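Local coordinates for spot 14 protein (Mus musculus, PDB 3ONT), which plays a role in regulating lipogenesis, especially in the lactating mammary gland, and may act by binding MID1IP1 and preventing its interaction with ACACA, at residues A[21-26]-A[71-76]; A[27-32]-A[60-65]; A[65-70]-A[114-119]. One frame throughout, in Å; residues are numbered along the deposited sequence.

Contact 1 (A[21-26]-A[71-76]); sequences RYSAVV and EVDHGL
Ser23 and Asp73 meet through a hydrogen bond. The hydroxyl OG of Ser23 donates to OD1 of Asp73 at 2.6 Å. It arrives on the syn lone pair of that oxygen, the side that faces OD2. The serine OG is anti to the backbone N (chi1 -179°), which carries it across the gap to the carboxylate. Next to this bond is a small apolar contact. CD2 of Tyr22 lies 4.1 Å from CG2 of Val72, and the two side chains meet at a slant.

These residues join helix 15-32 to the C-terminal part of helix 58-73. The two helices run in roughly opposite directions, at a slant, and form part of the all-helical bundle of Spot 14. The contact is largely buried.

A second shell positions the aspartate and the tyrosine. OD2 of Asp73 forms a salt bridge with NH2 of Arg27, one helical turn beyond Ser23. The carboxylate is therefore gripped at both oxygens by the same helix. With an alanine here in place of Asp73, the Ser23 hydroxyl would probably lose its acceptor and the Arg27 guanidinium its negative mate. The Tyr22 ring is held at its far end, where OH bonds to the backbone O of Leu65. CG2 of Val26 lies on one face of this ring, 3.5 Å above the plane and near the rim. Gly75 and Leu76 form backbone hydrogen bonds with the second subunit of the homodimer, and Thr134 of that subunit packs on Tyr22.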
# COMPACT_ATOMS: atom_id res chain seq x y z
N ARG A 21 -5.62 12.88 0.72
CA ARG A 21 -5.64 13.95 -0.28
C ARG A 21 -6.44 13.44 -1.50
O ARG A 21 -7.30 14.14 -2.04
CB ARG A 21 -4.23 14.33 -0.71
CG ARG A 21 -4.09 15.80 -0.93
CD ARG A 21 -3.12 16.14 -2.06
NE ARG A 21 -3.52 17.39 -2.73
CZ ARG A 21 -3.16 17.76 -3.96
NH1 ARG A 21 -2.36 16.98 -4.69
NH2 ARG A 21 -3.60 18.92 -4.47
N TYR A 22 -6.18 12.19 -1.88
CA TYR A 22 -6.90 11.57 -2.96
C TYR A 22 -8.38 11.50 -2.64
O TYR A 22 -9.23 11.90 -3.46
CB TYR A 22 -6.36 10.18 -3.24
CG TYR A 22 -7.13 9.47 -4.32
CD1 TYR A 22 -6.92 9.79 -5.67
CD2 TYR A 22 -8.06 8.49 -4.01
CE1 TYR A 22 -7.63 9.16 -6.67
CE2 TYR A 22 -8.75 7.84 -5.01
CZ TYR A 22 -8.54 8.19 -6.33
OH TYR A 22 -9.25 7.56 -7.32
N SER A 23 -8.69 11.00 -1.45
CA SER A 23 -10.07 10.87 -1.01
C SER A 23 -10.78 12.22 -0.97
O SER A 23 -11.98 12.31 -1.27
CB SER A 23 -10.11 10.24 0.37
OG SER A 23 -11.45 10.08 0.81
N ALA A 24 -10.05 13.28 -0.62
CA ALA A 24 -10.66 14.61 -0.55
C ALA A 24 -10.93 15.11 -1.96
O ALA A 24 -11.98 15.65 -2.23
CB ALA A 24 -9.78 15.60 0.21
N VAL A 25 -9.98 14.90 -2.87
CA VAL A 25 -10.15 15.38 -4.23
C VAL A 25 -11.30 14.63 -4.94
O VAL A 25 -12.12 15.23 -5.64
CB VAL A 25 -8.83 15.29 -5.00
CG1 VAL A 25 -9.05 15.46 -6.49
CG2 VAL A 25 -7.89 16.36 -4.49
N VAL A 26 -11.38 13.32 -4.71
CA VAL A 26 -12.42 12.55 -5.35
C VAL A 26 -13.79 12.92 -4.77
O VAL A 26 -14.76 13.03 -5.52
CB VAL A 26 -12.16 11.03 -5.29
CG1 VAL A 26 -13.39 10.24 -5.75
CG2 VAL A 26 -10.95 10.68 -6.14
N GLU A 71 -12.18 2.07 -2.10
CA GLU A 71 -11.23 1.17 -1.45
C GLU A 71 -10.26 1.91 -0.53
O GLU A 71 -9.91 1.41 0.53
CB GLU A 71 -10.54 0.29 -2.48
CG GLU A 71 -11.40 -0.94 -2.77
CD GLU A 71 -10.99 -1.75 -4.00
OE1 GLU A 71 -10.21 -1.25 -4.87
OE2 GLU A 71 -11.46 -2.91 -4.09
N VAL A 72 -9.84 3.10 -0.94
CA VAL A 72 -9.04 3.96 -0.11
C VAL A 72 -9.79 4.32 1.16
O VAL A 72 -9.19 4.42 2.22
CB VAL A 72 -8.65 5.23 -0.88
CG1 VAL A 72 -8.04 6.27 0.05
CG2 VAL A 72 -7.70 4.90 -2.03
N ASP A 73 -11.11 4.51 1.07
CA ASP A 73 -11.92 4.95 2.22
C ASP A 73 -12.24 3.83 3.21
O ASP A 73 -12.59 4.11 4.36
CB ASP A 73 -13.22 5.60 1.75
CG ASP A 73 -13.01 7.01 1.21
OD1 ASP A 73 -11.96 7.61 1.48
OD2 ASP A 73 -13.91 7.51 0.49
N HIS A 74 -12.16 2.59 2.75
CA HIS A 74 -12.41 1.43 3.60
C HIS A 74 -11.13 0.91 4.25
O HIS A 74 -11.10 -0.21 4.76
CB HIS A 74 -13.12 0.32 2.82
CG HIS A 74 -14.59 0.55 2.66
ND1 HIS A 74 -15.11 1.39 1.69
CD2 HIS A 74 -15.65 0.06 3.34
CE1 HIS A 74 -16.43 1.41 1.79
NE2 HIS A 74 -16.78 0.61 2.78
N GLY A 75 -10.09 1.76 4.22
CA GLY A 75 -8.75 1.42 4.70
C GLY A 75 -8.06 0.32 3.90
O GLY A 75 -7.01 -0.18 4.32
N LEU A 76 -8.64 -0.04 2.75
CA LEU A 76 -8.16 -1.13 1.86
C LEU A 76 -8.40 -2.54 2.45
O LEU A 76 -7.50 -3.14 3.05
CB LEU A 76 -6.69 -0.91 1.38
CG LEU A 76 -6.16 0.43 0.83
CD1 LEU A 76 -4.71 0.38 0.46
CD2 LEU A 76 -6.95 0.91 -0.36

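Contact 2 (A[27-32]-A[60-65]); sequences RNMEQV and TYFTML
Met29 reaches from one helix to Phe62 and Leu65 on another and carries the whole contact. It joins the C-terminal end of helix 15-32 to the N-terminal half of helix 58-73. The two helices run in roughly opposite directions, at a slant, in the helical bundle, and no hydrogen bond links them here. The residue is selenomethionine in this crystal, so selenium takes the place of sulfur.

Its CB is directed at helix 58-73. CG stands anti to the backbone N (chi1 -173°), and the next torsion is also extended, which sends the chain straight across the gap. CB and CG thus serve as the arm. The selenium is the first atom to meet a partner. SE lies 3.7 Å from CD1 of Leu65, and the two side chains lie roughly perpendicular. SE is also near the Phe62 ring, 5.1 Å from its centroid and 73° off the ring normal. This is a Met-aromatic contact of oblique geometry.

The chain then bends at chi3 (66°), and the methyl turns to the CD1-CE1 side of the phenylalanine. Phe62 is itself packed by Val33, Pro36 and Leu39 of the loop that follows helix 15-32. The second subunit reaches the same apolar cluster: its Thr141 packs on Met29 and its Ala137 on Leu65. Lys66 of the same chain as Met29, which follows Leu65, touches Met29 and Glu30 with its side chain. At the tip, CE of Met29 lies 4.0 Å from CB of Leu65. The same methyl CE rests 3.5 Å from CD1 of Phe62.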
# COMPACT_ATOMS: atom_id res chain seq x y z
N ARG A 27 -13.87 13.13 -3.45
CA ARG A 27 -15.15 13.57 -2.87
C ARG A 27 -15.58 14.94 -3.39
O ARG A 27 -16.76 15.14 -3.70
CB ARG A 27 -15.14 13.54 -1.35
CG ARG A 27 -15.41 12.14 -0.82
CD ARG A 27 -14.75 11.94 0.54
NE ARG A 27 -14.97 10.59 1.06
CZ ARG A 27 -16.09 10.17 1.64
NH1 ARG A 27 -17.14 10.99 1.77
NH2 ARG A 27 -16.18 8.91 2.08
N ASN A 28 -14.63 15.85 -3.54
CA ASN A 28 -14.92 17.11 -4.18
C ASN A 28 -15.38 16.93 -5.62
O ASN A 28 -16.32 17.61 -6.06
CB ASN A 28 -13.73 18.05 -4.14
CG ASN A 28 -14.09 19.42 -4.67
OD1 ASN A 28 -13.59 19.85 -5.71
ND2 ASN A 28 -15.03 20.11 -4.00
N MSE A 29 -14.71 16.02 -6.35
CA MSE A 29 -15.08 15.69 -7.71
C MSE A 29 -16.54 15.25 -7.76
O MSE A 29 -17.30 15.67 -8.64
CB MSE A 29 -14.19 14.59 -8.28
CG MSE A 29 -14.40 14.31 -9.74
SE MSE A 29 -13.41 12.76 -10.39
CE MSE A 29 -14.34 11.38 -9.37
N GLU A 30 -16.95 14.41 -6.81
CA GLU A 30 -18.33 13.95 -6.80
C GLU A 30 -19.34 15.04 -6.45
O GLU A 30 -20.46 14.99 -6.94
CB GLU A 30 -18.50 12.74 -5.90
CG GLU A 30 -17.67 11.56 -6.34
CD GLU A 30 -17.59 10.49 -5.25
OE1 GLU A 30 -18.63 10.21 -4.62
OE2 GLU A 30 -16.50 9.94 -5.01
N GLN A 31 -18.98 16.02 -5.63
CA GLN A 31 -19.89 17.13 -5.36
C GLN A 31 -20.07 17.93 -6.62
O GLN A 31 -21.17 18.33 -6.94
CB GLN A 31 -19.39 18.06 -4.26
CG GLN A 31 -19.00 17.40 -2.95
CD GLN A 31 -20.17 16.76 -2.21
OE1 GLN A 31 -21.30 17.27 -2.21
NE2 GLN A 31 -19.89 15.63 -1.55
N VAL A 32 -18.97 18.16 -7.34
CA VAL A 32 -18.96 19.04 -8.52
C VAL A 32 -19.66 18.42 -9.74
O VAL A 32 -20.44 19.10 -10.43
CB VAL A 32 -17.51 19.44 -8.90
CG1 VAL A 32 -17.43 20.04 -10.29
CG2 VAL A 32 -16.94 20.40 -7.86
N THR A 60 -16.19 6.45 -17.88
CA THR A 60 -15.60 5.21 -17.41
C THR A 60 -14.47 5.51 -16.44
O THR A 60 -14.28 4.83 -15.43
CB THR A 60 -15.00 4.42 -18.58
OG1 THR A 60 -15.92 4.43 -19.68
CG2 THR A 60 -14.70 2.97 -18.19
N TYR A 61 -13.72 6.57 -16.75
CA TYR A 61 -12.59 6.96 -15.97
C TYR A 61 -13.01 7.52 -14.62
O TYR A 61 -12.50 7.12 -13.56
CB TYR A 61 -11.80 8.00 -16.74
CG TYR A 61 -10.45 8.23 -16.16
CD1 TYR A 61 -9.46 7.25 -16.25
CD2 TYR A 61 -10.15 9.42 -15.51
CE1 TYR A 61 -8.21 7.46 -15.71
CE2 TYR A 61 -8.89 9.63 -14.96
CZ TYR A 61 -7.94 8.65 -15.06
OH TYR A 61 -6.70 8.86 -14.53
N PHE A 62 -13.92 8.47 -14.66
CA PHE A 62 -14.60 8.98 -13.48
C PHE A 62 -15.06 7.80 -12.59
O PHE A 62 -14.77 7.75 -11.40
CB PHE A 62 -15.76 9.83 -14.00
CG PHE A 62 -16.75 10.25 -12.98
CD1 PHE A 62 -16.49 11.33 -12.15
CD2 PHE A 62 -18.00 9.63 -12.90
CE1 PHE A 62 -17.46 11.76 -11.22
CE2 PHE A 62 -18.96 10.04 -11.98
CZ PHE A 62 -18.69 11.10 -11.14
N THR A 63 -15.73 6.82 -13.18
CA THR A 63 -16.16 5.66 -12.43
C THR A 63 -15.00 4.94 -11.74
O THR A 63 -15.11 4.56 -10.57
CB THR A 63 -16.90 4.72 -13.36
OG1 THR A 63 -18.12 5.37 -13.72
CG2 THR A 63 -17.26 3.42 -12.69
N MSE A 64 -13.89 4.77 -12.45
CA MSE A 64 -12.74 4.09 -11.89
C MSE A 64 -12.20 4.87 -10.69
O MSE A 64 -11.92 4.29 -9.63
CB MSE A 64 -11.65 3.91 -12.95
CG MSE A 64 -10.48 3.07 -12.46
SE MSE A 64 -8.90 3.07 -13.65
CE MSE A 64 -8.37 4.94 -13.37
N LEU A 65 -12.05 6.18 -10.86
CA LEU A 65 -11.60 7.06 -9.81
C LEU A 65 -12.45 6.86 -8.55
O LEU A 65 -11.91 6.67 -7.46
CB LEU A 65 -11.65 8.51 -10.27
CG LEU A 65 -10.65 8.95 -11.34
CD1 LEU A 65 -10.93 10.38 -11.74
CD2 LEU A 65 -9.23 8.81 -10.84

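Contact 3 (A[65-70]-A[114-119]); sequences LKSICV and DLEAQF
Ser67 and Glu116 supply the polar part of this contact. Ile68, with the Glu116 stem and Phe119, makes the apolar part. In the polar part, OG of Ser67 donates a hydrogen bond to OE2 of Glu116 at 2.7 Å. The hydroxyl sits out of the carboxylate plane, by 35°. Glu116 reaches it with an extended side chain: CG is anti to the backbone N, and the chain stays straight beyond.

The aliphatic contacts use the stem of the same glutamate. CD1 of Ile68 reaches the backbone, resting 3.9 Å from CA of Glu116. Further back, CG1 of Ile68 lies 4.1 Å from CG of Glu116. The two chains lie alongside and point opposite ways. Glu116 thus does two jobs, with its methylenes against isoleucine and its carboxylate on serine.

The third kind is a CH-pi contact. CG2 of Ile68 stands 4.0 Å from the centroid of the Phe119 ring, only 11° off the ring normal. The methyl therefore sits over the centre of one face. The isoleucine divides its two branches between partners, CG1 and CD1 to Glu116 and CG2 to Phe119.

The short helical segments run nearly parallel, at 14°, with axes 10.5 Å apart at closest approach. They form a near-parallel helix pair of the Spot 14 helical bundle, joining helix 58-73 to the start of the long helix 115-147. Phe119 also meets the ring of Phe123, one turn on. Tyr22 of helix 15-32 packs on Ile68, and Leu133 of the second subunit touches Ile68 too, so helix 15-32 and the second subunit both pack against this isoleucine.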
# COMPACT_ATOMS: atom_id res chain seq x y z
N LEU A 65 -12.05 6.18 -10.86
CA LEU A 65 -11.60 7.06 -9.81
C LEU A 65 -12.45 6.86 -8.55
O LEU A 65 -11.91 6.67 -7.46
CB LEU A 65 -11.65 8.51 -10.27
CG LEU A 65 -10.65 8.95 -11.34
CD1 LEU A 65 -10.93 10.38 -11.74
CD2 LEU A 65 -9.23 8.81 -10.84
N LYS A 66 -13.77 6.86 -8.71
CA LYS A 66 -14.68 6.64 -7.59
C LYS A 66 -14.47 5.28 -6.98
O LYS A 66 -14.54 5.09 -5.76
CB LYS A 66 -16.13 6.80 -8.01
CG LYS A 66 -16.58 8.25 -8.08
CD LYS A 66 -17.69 8.43 -9.10
CE LYS A 66 -19.05 7.90 -8.65
NZ LYS A 66 -19.78 7.44 -9.86
N SER A 67 -14.19 4.31 -7.83
CA SER A 67 -14.13 2.94 -7.38
C SER A 67 -12.87 2.69 -6.52
O SER A 67 -12.91 1.99 -5.51
CB SER A 67 -14.19 2.03 -8.59
OG SER A 67 -14.08 0.70 -8.17
N ILE A 68 -11.76 3.29 -6.93
CA ILE A 68 -10.53 3.24 -6.17
C ILE A 68 -10.72 4.01 -4.86
O ILE A 68 -10.31 3.56 -3.80
CB ILE A 68 -9.39 3.82 -6.99
CG1 ILE A 68 -9.06 2.85 -8.13
CG2 ILE A 68 -8.19 4.12 -6.10
CD1 ILE A 68 -7.99 3.34 -9.04
N CYS A 69 -11.38 5.16 -4.93
CA CYS A 69 -11.66 5.92 -3.73
C CYS A 69 -12.46 5.14 -2.69
O CYS A 69 -12.24 5.29 -1.49
CB CYS A 69 -12.38 7.21 -4.07
SG CYS A 69 -12.58 8.25 -2.64
N VAL A 70 -13.39 4.30 -3.13
CA VAL A 70 -14.17 3.47 -2.20
C VAL A 70 -13.24 2.52 -1.43
O VAL A 70 -13.46 2.22 -0.26
CB VAL A 70 -15.33 2.70 -2.91
CG1 VAL A 70 -15.87 1.58 -2.04
CG2 VAL A 70 -16.45 3.66 -3.31
N ASP A 114 -5.79 0.04 -16.59
CA ASP A 114 -5.26 -1.07 -15.82
C ASP A 114 -4.90 -0.64 -14.40
O ASP A 114 -4.62 -1.48 -13.55
CB ASP A 114 -4.05 -1.68 -16.51
CG ASP A 114 -4.43 -2.49 -17.73
OD1 ASP A 114 -3.50 -2.92 -18.45
OD2 ASP A 114 -5.65 -2.69 -17.98
N LEU A 115 -4.95 0.67 -14.15
CA LEU A 115 -4.55 1.23 -12.87
C LEU A 115 -5.34 0.70 -11.68
O LEU A 115 -4.76 0.48 -10.62
CB LEU A 115 -4.54 2.76 -12.89
CG LEU A 115 -3.33 3.43 -13.56
CD1 LEU A 115 -3.21 4.88 -13.14
CD2 LEU A 115 -2.03 2.73 -13.23
N GLU A 116 -6.64 0.48 -11.84
CA GLU A 116 -7.43 -0.08 -10.74
C GLU A 116 -6.95 -1.50 -10.38
O GLU A 116 -6.83 -1.83 -9.19
CB GLU A 116 -8.94 -0.06 -11.06
CG GLU A 116 -9.82 -0.68 -9.97
CD GLU A 116 -11.34 -0.52 -10.20
OE1 GLU A 116 -11.78 -0.21 -11.34
OE2 GLU A 116 -12.10 -0.72 -9.23
N ALA A 117 -6.66 -2.31 -11.39
CA ALA A 117 -6.19 -3.68 -11.20
C ALA A 117 -4.80 -3.71 -10.56
O ALA A 117 -4.55 -4.49 -9.65
CB ALA A 117 -6.17 -4.40 -12.52
N GLN A 118 -3.92 -2.85 -11.06
CA GLN A 118 -2.58 -2.68 -10.51
C GLN A 118 -2.65 -2.22 -9.05
O GLN A 118 -2.02 -2.83 -8.18
CB GLN A 118 -1.76 -1.72 -11.38
CG GLN A 118 -1.44 -2.32 -12.76
CD GLN A 118 -0.75 -1.34 -13.73
OE1 GLN A 118 -0.12 -0.35 -13.32
NE2 GLN A 118 -0.87 -1.63 -15.03
N PHE A 119 -3.45 -1.20 -8.79
CA PHE A 119 -3.65 -0.67 -7.45
C PHE A 119 -4.05 -1.81 -6.55
O PHE A 119 -3.45 -2.03 -5.49
CB PHE A 119 -4.74 0.41 -7.46
CG PHE A 119 -5.16 0.86 -6.09
CD1 PHE A 119 -4.39 1.78 -5.37
CD2 PHE A 119 -6.36 0.41 -5.54
CE1 PHE A 119 -4.79 2.22 -4.08
CE2 PHE A 119 -6.77 0.85 -4.25
CZ PHE A 119 -5.98 1.75 -3.52

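How the contacts relate
From the N terminus, helix 15-32 supplies the first segments of contacts 1 and 2. Contact 1 closes the longer loop, from 21-26 to 71-76. Contact 2 is nested inside it and joins 27-32 to 60-65, so the two pin one helix pair of roughly opposite direction at successive levels. Contact 3 opens at 65-70, in series after contact 2, and the two share Leu65. It closes at 114-119, across a connection whose residues 79-106 are not modelled. Its segments alternate with those of contact 1, so these two cross. Helix 58-73 is the middle element, tied to helix 15-32 and to helix 115-147. All three contacts also touch the second subunit.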